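Local coordinates for protein chlorella virus DNA ligase-adenylate (Chlorella virus, PDB 1FVI) that probably seals nicks in DNA as an ATP-dependent ligase, and is captured here as its covalent enzyme-adenylate intermediate, at residues Leu6-Asp16 and Arg175-Met186; Val17-Ala28 and Phe159-Pro167. The protein carries 1 engineered substitution. All coordinates share one frame; numbering follows the deposited sequence.

From the N terminus, the chain first lays down strand 9-10 at the margin of a mixed five-stranded sheet, then strand 21-25 deeper inside it. Strand 162-165 returns beside strand 21-25, so interaction 2 closes a loop of 130 residues; strand 184-186 then slips between strands 162-165 and 9-10, and interaction 1 closes a larger loop with interaction 2 nested inside it. The two contacts share the sheet: backbone bonds of Leu184 with Ile164 and of Met186 with Val162 join the later segments. Both reach the AMP, interaction 2 through the covalent bond of Lys26 and interaction 1 through Lys185.

Interaction 1: Leu6-Asp16 and Arg175-Met186; sequences LLAATLENIED and RSTLKEGILLKM. With AMP (adenosine monophosphate), chain C; SO4 (sulfate ion), chain B.
At the edge of the sheet that carries the nucleotide pocket, strand 9-10 runs parallel to strand 184-186, with Ala9 opposite Leu184 and Thr10 opposite Lys185. Ala9 N donates to Leu183 O, and Lys185 N returns a bond to Ala9 O (2.9 Å). Leu11 N then reaches Lys185 O, also at 2.9 Å. Upstream, a single bridge pairs Leu7 with Arg175: Ser176 N gives Leu7 O a nearly straight bond (177°). Ser176 OG meanwhile accepts from Ile182 N, tying together the turn that leads into the strand.

Apolar side chains pack along the pair. Leu183 pushes CD1 against Ala8 CB, a tight 3.3 Å, while Leu6 brings CD2 to Leu183 CB (3.7 Å). Ala9 CB packs against the backbone of 176-178, its closest neighbour Ser176 O. Farther along, Leu11 splits its branches, CD2 meeting Leu178 CD1 and CD1 lying beside Met186 CG.

On the ligand side, Leu7 CB lies over one face of the Arg175 guanidinium, 3.9 Å above its plane. A bend at chi3 (-92°) turns that group back over Leu7, and its edge meets O1 of a sulfate probably from the crystallisation liquor, with NH2 2.9 Å away. Lys185 starts with CG between its backbone N and carbonyl carbon (chi1 47°), then runs extended past Thr10 OG1. Its NZ is held by two anions, AMP O1P at 2.7 Å and sulfate O2; Arg41 also binds the sulfate. A sheet strand delivering a lysine to the AMP phosphate in this way is characteristic of the adenylation domain of ATP-dependent DNA ligases.

Interaction 2: Val17-Ala28 and Phe159-Pro167; sequences VQFPCLATPKIA and FEGVMIRKP. Engineered in segment 17-28: Ala28 (natural residue Asp). With AMP (adenosine monophosphate), chain C.
Strands 21-25 and 162-165 form an antiparallel pair in the adenylation domain, and Lys26, next after Pro25, carries AMP on NZ through a covalent N-P bond. Leu22 and Arg165 make one hydrogen-bonded pair, each N donating to the other's O. Thr24 and Met163 make the next: Met163 N to Thr24 O is 2.8 Å and nearly straight (176°), and Thr24 N donates to Met163 O. The exchange continues at Lys26, whose N gives to Gly161 O while its O accepts from Glu160 N.

Segment 17-28 also binds the adenine. The base's N6 donates to Thr24 OG1 (2.9 Å) and to Pro25 O, and its N7 accepts from Ile27 N at 3.0 Å with an angle of 167°. Thr24 OG1, set between the backbone N and the carbonyl carbon (chi1 52°), also bonds a water, which donates to Leu22 O and, at longer range, to Met163 O. Thus Leu22 O and Met163 O each serve both a strand partner and the water. The Arg165 guanidinium turns away to a salt bridge with Asp98.

Apolar contacts flank this network. Met163, bent at chi2 and chi3, sets CG 3.4 Å from adenine C6 and turns SD to Lys26 CG. Cys21 SG meets Ile164 CG2, on the face that also carries Ala23 CB; on the face of Thr24 and Met163, Leu22 CD1 packs on Pro167. The engineered Ala28, natively Asp, rests its CB near Glu160 CG. A second water accepts a weak bond from Lys26 NZ. Pro25 CB makes a CH-pi contact over the Phe159 ring, 3.7 Å from its centroid.

Interaction 1: Leu6-Asp16 and Arg175-Met186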
# COMPACT_ATOMS: atom_id res chain seq x y z
N LEU A 6 -6.30 15.94 -1.82
CA LEU A 6 -6.50 15.49 -3.19
C LEU A 6 -7.17 14.10 -3.09
O LEU A 6 -6.69 13.21 -2.38
CB LEU A 6 -5.13 15.34 -3.87
CG LEU A 6 -4.94 15.27 -5.40
CD1 LEU A 6 -3.65 14.52 -5.67
CD2 LEU A 6 -6.10 14.62 -6.14
N LEU A 7 -8.30 13.94 -3.77
CA LEU A 7 -9.00 12.66 -3.77
C LEU A 7 -8.98 12.03 -5.16
O LEU A 7 -8.68 12.68 -6.16
CB LEU A 7 -10.41 12.82 -3.21
CG LEU A 7 -10.40 13.38 -1.79
CD1 LEU A 7 -11.83 13.62 -1.33
CD2 LEU A 7 -9.67 12.42 -0.83
N ALA A 8 -9.25 10.74 -5.21
CA ALA A 8 -9.21 9.99 -6.45
C ALA A 8 -10.54 9.61 -7.09
O ALA A 8 -11.57 9.46 -6.43
CB ALA A 8 -8.36 8.69 -6.24
N ALA A 9 -10.49 9.51 -8.40
CA ALA A 9 -11.63 9.04 -9.16
C ALA A 9 -11.37 7.52 -9.27
O ALA A 9 -10.25 7.04 -9.06
CB ALA A 9 -11.65 9.70 -10.53
N THR A 10 -12.41 6.74 -9.55
CA THR A 10 -12.25 5.30 -9.68
C THR A 10 -12.00 4.88 -11.13
O THR A 10 -12.68 5.36 -12.06
CB THR A 10 -13.46 4.56 -9.10
OG1 THR A 10 -13.57 4.88 -7.72
CG2 THR A 10 -13.33 3.04 -9.29
N LEU A 11 -11.00 4.02 -11.31
CA LEU A 11 -10.66 3.49 -12.62
C LEU A 11 -11.43 2.18 -12.74
O LEU A 11 -11.20 1.26 -11.97
CB LEU A 11 -9.15 3.22 -12.72
CG LEU A 11 -8.47 2.66 -13.98
CD1 LEU A 11 -8.71 1.17 -14.12
CD2 LEU A 11 -8.92 3.42 -15.23
N GLU A 12 -12.40 2.13 -13.65
CA GLU A 12 -13.21 0.93 -13.83
C GLU A 12 -12.68 0.14 -15.02
O GLU A 12 -12.54 -1.08 -14.95
CB GLU A 12 -14.69 1.29 -14.03
CG GLU A 12 -15.38 1.89 -12.80
CD GLU A 12 -15.63 3.41 -12.88
OE1 GLU A 12 -16.67 3.86 -12.35
OE2 GLU A 12 -14.79 4.15 -13.45
N ASN A 13 -12.38 0.83 -16.11
CA ASN A 13 -11.85 0.18 -17.30
C ASN A 13 -10.34 0.46 -17.38
O ASN A 13 -9.92 1.62 -17.57
CB ASN A 13 -12.59 0.68 -18.55
CG ASN A 13 -11.97 0.18 -19.87
OD1 ASN A 13 -11.16 -0.75 -19.89
ND2 ASN A 13 -12.36 0.81 -20.97
N ILE A 14 -9.54 -0.59 -17.21
CA ILE A 14 -8.09 -0.46 -17.27
C ILE A 14 -7.62 0.13 -18.60
O ILE A 14 -6.56 0.75 -18.67
CB ILE A 14 -7.37 -1.81 -17.00
CG1 ILE A 14 -5.92 -1.55 -16.63
CG2 ILE A 14 -7.43 -2.73 -18.23
CD1 ILE A 14 -5.15 -2.79 -16.26
N GLU A 15 -8.42 -0.02 -19.65
CA GLU A 15 -8.03 0.52 -20.94
C GLU A 15 -8.16 2.05 -20.97
O GLU A 15 -7.70 2.70 -21.92
CB GLU A 15 -8.80 -0.15 -22.07
CG GLU A 15 -8.61 -1.66 -22.09
CD GLU A 15 -8.84 -2.29 -23.47
OE1 GLU A 15 -9.17 -1.56 -24.44
OE2 GLU A 15 -8.68 -3.53 -23.58
N ASP A 16 -8.72 2.62 -19.90
CA ASP A 16 -8.89 4.08 -19.79
C ASP A 16 -7.61 4.79 -19.36
O ASP A 16 -7.48 6.00 -19.55
CB ASP A 16 -9.98 4.44 -18.77
CG ASP A 16 -11.39 4.38 -19.35
OD1 ASP A 16 -11.58 4.59 -20.57
OD2 ASP A 16 -12.34 4.15 -18.57
N ARG A 175 -11.61 16.16 -5.38
CA ARG A 175 -11.50 14.87 -6.04
C ARG A 175 -11.26 14.96 -7.54
O ARG A 175 -11.94 15.69 -8.26
CB ARG A 175 -12.74 14.04 -5.75
CG ARG A 175 -12.66 12.59 -6.24
CD ARG A 175 -13.96 11.85 -5.90
NE ARG A 175 -13.94 11.16 -4.61
CZ ARG A 175 -14.15 11.71 -3.42
NH1 ARG A 175 -14.42 13.01 -3.33
NH2 ARG A 175 -14.05 10.97 -2.32
N SER A 176 -10.27 14.21 -8.01
CA SER A 176 -9.92 14.15 -9.43
C SER A 176 -11.04 13.47 -10.21
O SER A 176 -11.78 12.65 -9.67
CB SER A 176 -8.64 13.31 -9.60
OG SER A 176 -8.24 13.19 -10.95
N THR A 177 -11.20 13.85 -11.47
CA THR A 177 -12.20 13.19 -12.30
C THR A 177 -11.38 12.15 -13.07
O THR A 177 -10.15 12.17 -13.02
CB THR A 177 -12.87 14.16 -13.29
OG1 THR A 177 -11.91 14.58 -14.27
CG2 THR A 177 -13.39 15.38 -12.56
N LEU A 178 -12.04 11.22 -13.74
CA LEU A 178 -11.32 10.21 -14.50
C LEU A 178 -10.56 10.87 -15.64
O LEU A 178 -9.38 10.60 -15.84
CB LEU A 178 -12.29 9.13 -15.03
CG LEU A 178 -11.65 7.93 -15.74
CD1 LEU A 178 -10.68 7.14 -14.83
CD2 LEU A 178 -12.77 7.02 -16.22
N LYS A 179 -11.22 11.80 -16.34
CA LYS A 179 -10.62 12.52 -17.46
C LYS A 179 -9.37 13.29 -17.07
O LYS A 179 -8.42 13.36 -17.84
CB LYS A 179 -11.62 13.49 -18.10
CG LYS A 179 -12.82 12.85 -18.78
CD LYS A 179 -13.78 13.93 -19.25
CE LYS A 179 -15.13 13.38 -19.69
NZ LYS A 179 -16.07 14.49 -20.03
N GLU A 180 -9.39 13.89 -15.89
CA GLU A 180 -8.22 14.64 -15.41
C GLU A 180 -7.03 13.70 -15.22
O GLU A 180 -5.88 14.08 -15.44
CB GLU A 180 -8.53 15.35 -14.09
CG GLU A 180 -9.24 16.67 -14.27
CD GLU A 180 -9.83 17.21 -12.98
OE1 GLU A 180 -9.91 16.47 -11.98
OE2 GLU A 180 -10.26 18.38 -12.98
N GLY A 181 -7.33 12.47 -14.80
CA GLY A 181 -6.29 11.48 -14.57
C GLY A 181 -5.22 11.96 -13.60
O GLY A 181 -4.06 11.55 -13.71
N ILE A 182 -5.61 12.79 -12.63
CA ILE A 182 -4.66 13.34 -11.65
C ILE A 182 -4.37 12.31 -10.57
O ILE A 182 -3.22 12.07 -10.22
CB ILE A 182 -5.19 14.67 -11.01
CG1 ILE A 182 -5.25 15.78 -12.06
CG2 ILE A 182 -4.33 15.12 -9.84
CD1 ILE A 182 -6.02 16.99 -11.59
N LEU A 183 -5.43 11.68 -10.09
CA LEU A 183 -5.31 10.66 -9.06
C LEU A 183 -6.44 9.68 -9.29
O LEU A 183 -7.61 10.07 -9.25
CB LEU A 183 -5.43 11.27 -7.66
CG LEU A 183 -4.68 10.64 -6.47
CD1 LEU A 183 -5.67 10.43 -5.34
CD2 LEU A 183 -3.89 9.35 -6.84
N LEU A 184 -6.08 8.42 -9.53
CA LEU A 184 -7.05 7.36 -9.79
C LEU A 184 -6.79 6.12 -8.93
O LEU A 184 -5.65 5.75 -8.68
CB LEU A 184 -7.01 6.94 -11.27
CG LEU A 184 -7.06 7.98 -12.40
CD1 LEU A 184 -6.89 7.26 -13.73
CD2 LEU A 184 -8.36 8.78 -12.38
N LYS A 185 -7.87 5.49 -8.47
CA LYS A 185 -7.73 4.27 -7.69
C LYS A 185 -8.15 3.06 -8.53
O LYS A 185 -9.15 3.09 -9.26
CB LYS A 185 -8.44 4.34 -6.33
CG LYS A 185 -9.85 4.86 -6.29
CD LYS A 185 -10.25 5.11 -4.85
CE LYS A 185 -11.74 5.30 -4.70
NZ LYS A 185 -12.15 5.35 -3.26
N MET A 186 -7.33 2.03 -8.45
CA MET A 186 -7.54 0.82 -9.22
C MET A 186 -7.50 -0.47 -8.42
O MET A 186 -6.57 -0.74 -7.70
CB MET A 186 -6.50 0.76 -10.34
CG MET A 186 -6.49 -0.56 -11.08
SD MET A 186 -5.22 -0.65 -12.31
CE MET A 186 -4.02 -1.47 -11.43
P AMP C . -9.90 2.96 -1.39
O1P AMP C . -11.15 3.05 -2.14
O3P AMP C . -10.50 2.77 0.07
O5' AMP C . -9.25 4.31 -1.29
C5' AMP C . -8.04 4.51 -0.41
C4' AMP C . -7.92 5.91 0.14
O4' AMP C . -6.57 6.06 0.57
C3' AMP C . -8.18 7.02 -0.91
O3' AMP C . -8.89 8.15 -0.40
C2' AMP C . -6.82 7.49 -1.30
O2' AMP C . -6.85 8.87 -1.64
C1' AMP C . -5.93 7.11 -0.10
N9 AMP C . -4.63 6.64 -0.55
C8 AMP C . -4.04 5.47 -0.13
N7 AMP C . -2.88 5.31 -0.71
C5 AMP C . -2.67 6.40 -1.54
C6 AMP C . -1.63 6.77 -2.40
N6 AMP C . -0.52 6.02 -2.57
N1 AMP C . -1.79 7.93 -3.07
C2 AMP C . -2.87 8.65 -2.90
N3 AMP C . -3.94 8.43 -2.12
C4 AMP C . -3.81 7.25 -1.44
S SO4 B . -12.38 7.77 -0.64
O1 SO4 B . -13.18 8.96 -0.36
O2 SO4 B . -11.83 7.83 -2.03
O3 SO4 B . -13.19 6.46 -0.49
O4 SO4 B . -11.25 7.66 0.38

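Interaction 2: Val17-Ala28 and Phe159-Pro167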
# COMPACT_ATOMS: atom_id res chain seq x y z
N VAL A 17 -6.66 4.04 -18.80
CA VAL A 17 -5.40 4.61 -18.29
C VAL A 17 -4.52 5.22 -19.36
O VAL A 17 -4.24 4.58 -20.36
CB VAL A 17 -4.58 3.56 -17.50
CG1 VAL A 17 -3.26 4.13 -17.04
CG2 VAL A 17 -5.35 3.10 -16.28
N GLN A 18 -4.14 6.48 -19.16
CA GLN A 18 -3.24 7.17 -20.09
C GLN A 18 -1.90 6.61 -19.66
O GLN A 18 -1.39 6.91 -18.58
CB GLN A 18 -3.37 8.67 -19.88
CG GLN A 18 -4.78 9.18 -20.18
CD GLN A 18 -5.22 8.87 -21.62
OE1 GLN A 18 -6.35 8.44 -21.85
NE2 GLN A 18 -4.33 9.09 -22.58
N PHE A 19 -1.29 5.83 -20.56
CA PHE A 19 -0.11 5.09 -20.18
C PHE A 19 1.17 5.52 -19.57
O PHE A 19 1.63 4.83 -18.65
CB PHE A 19 0.05 3.81 -20.93
CG PHE A 19 -0.52 2.71 -20.17
CD1 PHE A 19 -1.68 2.09 -20.58
CD2 PHE A 19 0.01 2.43 -18.90
CE1 PHE A 19 -2.34 1.23 -19.73
CE2 PHE A 19 -0.63 1.57 -18.06
CZ PHE A 19 -1.81 0.97 -18.46
N PRO A 20 1.87 6.48 -20.15
CA PRO A 20 3.06 6.73 -19.33
C PRO A 20 2.43 7.32 -18.04
O PRO A 20 1.92 8.44 -18.06
CB PRO A 20 3.81 7.77 -20.15
CG PRO A 20 3.50 7.33 -21.56
CD PRO A 20 2.02 7.02 -21.51
N CYS A 21 2.28 6.48 -17.01
CA CYS A 21 1.69 6.88 -15.72
C CYS A 21 2.57 6.48 -14.53
O CYS A 21 3.43 5.61 -14.65
CB CYS A 21 0.25 6.32 -15.56
SG CYS A 21 0.11 4.53 -15.18
N LEU A 22 2.38 7.18 -13.41
CA LEU A 22 3.11 6.95 -12.17
C LEU A 22 2.26 6.30 -11.08
O LEU A 22 1.34 6.90 -10.54
CB LEU A 22 3.70 8.28 -11.68
CG LEU A 22 4.70 8.90 -12.66
CD1 LEU A 22 5.11 10.31 -12.21
CD2 LEU A 22 5.93 8.01 -12.77
N ALA A 23 2.63 5.08 -10.69
CA ALA A 23 1.84 4.35 -9.70
C ALA A 23 2.45 4.16 -8.32
O ALA A 23 3.66 4.15 -8.15
CB ALA A 23 1.42 2.99 -10.28
N THR A 24 1.57 4.05 -7.33
CA THR A 24 1.97 3.82 -5.95
C THR A 24 0.94 2.84 -5.38
O THR A 24 -0.08 2.57 -6.01
CB THR A 24 2.02 5.12 -5.08
OG1 THR A 24 0.79 5.85 -5.20
CG2 THR A 24 3.22 6.01 -5.48
N PRO A 25 1.24 2.23 -4.21
CA PRO A 25 0.31 1.28 -3.60
C PRO A 25 -0.84 1.93 -2.86
O PRO A 25 -0.68 2.96 -2.20
CB PRO A 25 1.20 0.50 -2.65
CG PRO A 25 2.18 1.52 -2.21
CD PRO A 25 2.53 2.23 -3.50
N LYS A 26 -2.03 1.35 -3.02
CA LYS A 26 -3.21 1.85 -2.33
C LYS A 26 -3.08 1.41 -0.86
O LYS A 26 -3.16 0.22 -0.53
CB LYS A 26 -4.48 1.28 -2.98
CG LYS A 26 -5.81 1.92 -2.55
CD LYS A 26 -6.94 1.31 -3.37
CE LYS A 26 -8.28 2.05 -3.23
NZ LYS A 26 -8.87 2.02 -1.85
N ILE A 27 -2.83 2.38 0.01
CA ILE A 27 -2.67 2.11 1.44
C ILE A 27 -3.99 2.22 2.23
O ILE A 27 -4.80 3.16 2.04
CB ILE A 27 -1.61 3.08 2.07
CG1 ILE A 27 -0.28 2.93 1.35
CG2 ILE A 27 -1.45 2.84 3.57
CD1 ILE A 27 0.53 4.19 1.36
N ALA A 28 -4.19 1.24 3.10
CA ALA A 28 -5.34 1.19 3.99
C ALA A 28 -4.80 1.87 5.25
O ALA A 28 -4.02 1.28 6.00
CB ALA A 28 -5.72 -0.26 4.28
N PHE A 159 -1.04 -4.55 0.31
CA PHE A 159 -1.78 -3.31 0.01
C PHE A 159 -3.14 -3.61 -0.64
O PHE A 159 -3.39 -4.73 -1.09
CB PHE A 159 -0.94 -2.39 -0.89
CG PHE A 159 0.37 -1.96 -0.26
CD1 PHE A 159 1.58 -2.46 -0.72
CD2 PHE A 159 0.38 -1.08 0.81
CE1 PHE A 159 2.79 -2.10 -0.11
CE2 PHE A 159 1.57 -0.71 1.43
CZ PHE A 159 2.78 -1.22 0.97
N GLU A 160 -3.98 -2.59 -0.72
CA GLU A 160 -5.35 -2.71 -1.27
C GLU A 160 -5.47 -2.80 -2.79
O GLU A 160 -6.42 -3.37 -3.31
CB GLU A 160 -6.21 -1.51 -0.83
CG GLU A 160 -6.45 -1.36 0.67
CD GLU A 160 -7.22 -2.53 1.24
OE1 GLU A 160 -6.58 -3.44 1.84
OE2 GLU A 160 -8.46 -2.55 1.11
N GLY A 161 -4.56 -2.15 -3.49
CA GLY A 161 -4.63 -2.13 -4.94
C GLY A 161 -3.66 -1.05 -5.32
O GLY A 161 -2.69 -0.82 -4.59
N VAL A 162 -3.92 -0.33 -6.41
CA VAL A 162 -3.00 0.72 -6.85
C VAL A 162 -3.58 2.11 -7.09
O VAL A 162 -4.77 2.29 -7.37
CB VAL A 162 -2.08 0.25 -8.06
CG1 VAL A 162 -2.35 -1.22 -8.44
CG2 VAL A 162 -2.18 1.17 -9.26
N MET A 163 -2.72 3.10 -6.87
CA MET A 163 -3.07 4.51 -7.07
C MET A 163 -2.29 5.00 -8.29
O MET A 163 -1.07 4.88 -8.33
CB MET A 163 -2.75 5.35 -5.83
CG MET A 163 -3.47 4.87 -4.57
SD MET A 163 -5.27 4.87 -4.68
CE MET A 163 -5.63 6.65 -4.77
N ILE A 164 -3.01 5.55 -9.26
CA ILE A 164 -2.46 6.06 -10.52
C ILE A 164 -2.46 7.60 -10.65
O ILE A 164 -3.46 8.28 -10.38
CB ILE A 164 -3.27 5.49 -11.72
CG1 ILE A 164 -3.30 3.96 -11.64
CG2 ILE A 164 -2.63 5.92 -13.03
CD1 ILE A 164 -4.40 3.32 -12.46
N ARG A 165 -1.34 8.14 -11.13
CA ARG A 165 -1.20 9.58 -11.32
C ARG A 165 -0.50 9.97 -12.61
O ARG A 165 0.48 9.33 -13.02
CB ARG A 165 -0.41 10.21 -10.17
CG ARG A 165 -1.00 10.05 -8.78
CD ARG A 165 -0.77 11.31 -7.97
NE ARG A 165 -0.63 11.05 -6.54
CZ ARG A 165 -0.53 12.01 -5.61
NH1 ARG A 165 -0.56 13.29 -5.94
NH2 ARG A 165 -0.30 11.68 -4.34
N LYS A 166 -1.00 11.02 -13.26
CA LYS A 166 -0.31 11.52 -14.45
C LYS A 166 0.86 12.36 -13.89
O LYS A 166 0.76 12.95 -12.81
CB LYS A 166 -1.26 12.33 -15.37
CG LYS A 166 -1.72 13.66 -14.86
CD LYS A 166 -2.80 14.19 -15.80
CE LYS A 166 -3.04 15.69 -15.62
NZ LYS A 166 -4.22 16.21 -16.40
N PRO A 167 2.02 12.31 -14.55
CA PRO A 167 3.25 13.01 -14.17
C PRO A 167 3.09 14.51 -13.96
O PRO A 167 3.64 15.08 -13.03
CB PRO A 167 4.17 12.73 -15.34
CG PRO A 167 3.72 11.41 -15.82
CD PRO A 167 2.23 11.53 -15.78
P AMP C . -9.90 2.96 -1.39
O1P AMP C . -11.15 3.05 -2.14
O3P AMP C . -10.50 2.77 0.07
O5' AMP C . -9.25 4.31 -1.29
C5' AMP C . -8.04 4.51 -0.41
C4' AMP C . -7.92 5.91 0.14
O4' AMP C . -6.57 6.06 0.57
C3' AMP C . -8.18 7.02 -0.91
O3' AMP C . -8.89 8.15 -0.40
C2' AMP C . -6.82 7.49 -1.30
O2' AMP C . -6.85 8.87 -1.64
C1' AMP C . -5.93 7.11 -0.10
N9 AMP C . -4.63 6.64 -0.55
C8 AMP C . -4.04 5.47 -0.13
N7 AMP C . -2.88 5.31 -0.71
C5 AMP C . -2.67 6.40 -1.54
C6 AMP C . -1.63 6.77 -2.40
N6 AMP C . -0.52 6.02 -2.57
N1 AMP C . -1.79 7.93 -3.07
C2 AMP C . -2.87 8.65 -2.90
N3 AMP C . -3.94 8.43 -2.12
C4 AMP C . -3.81 7.25 -1.44
O HOH W 1 1.07 7.32 -7.74
O HOH W 2 -9.59 -0.99 -0.41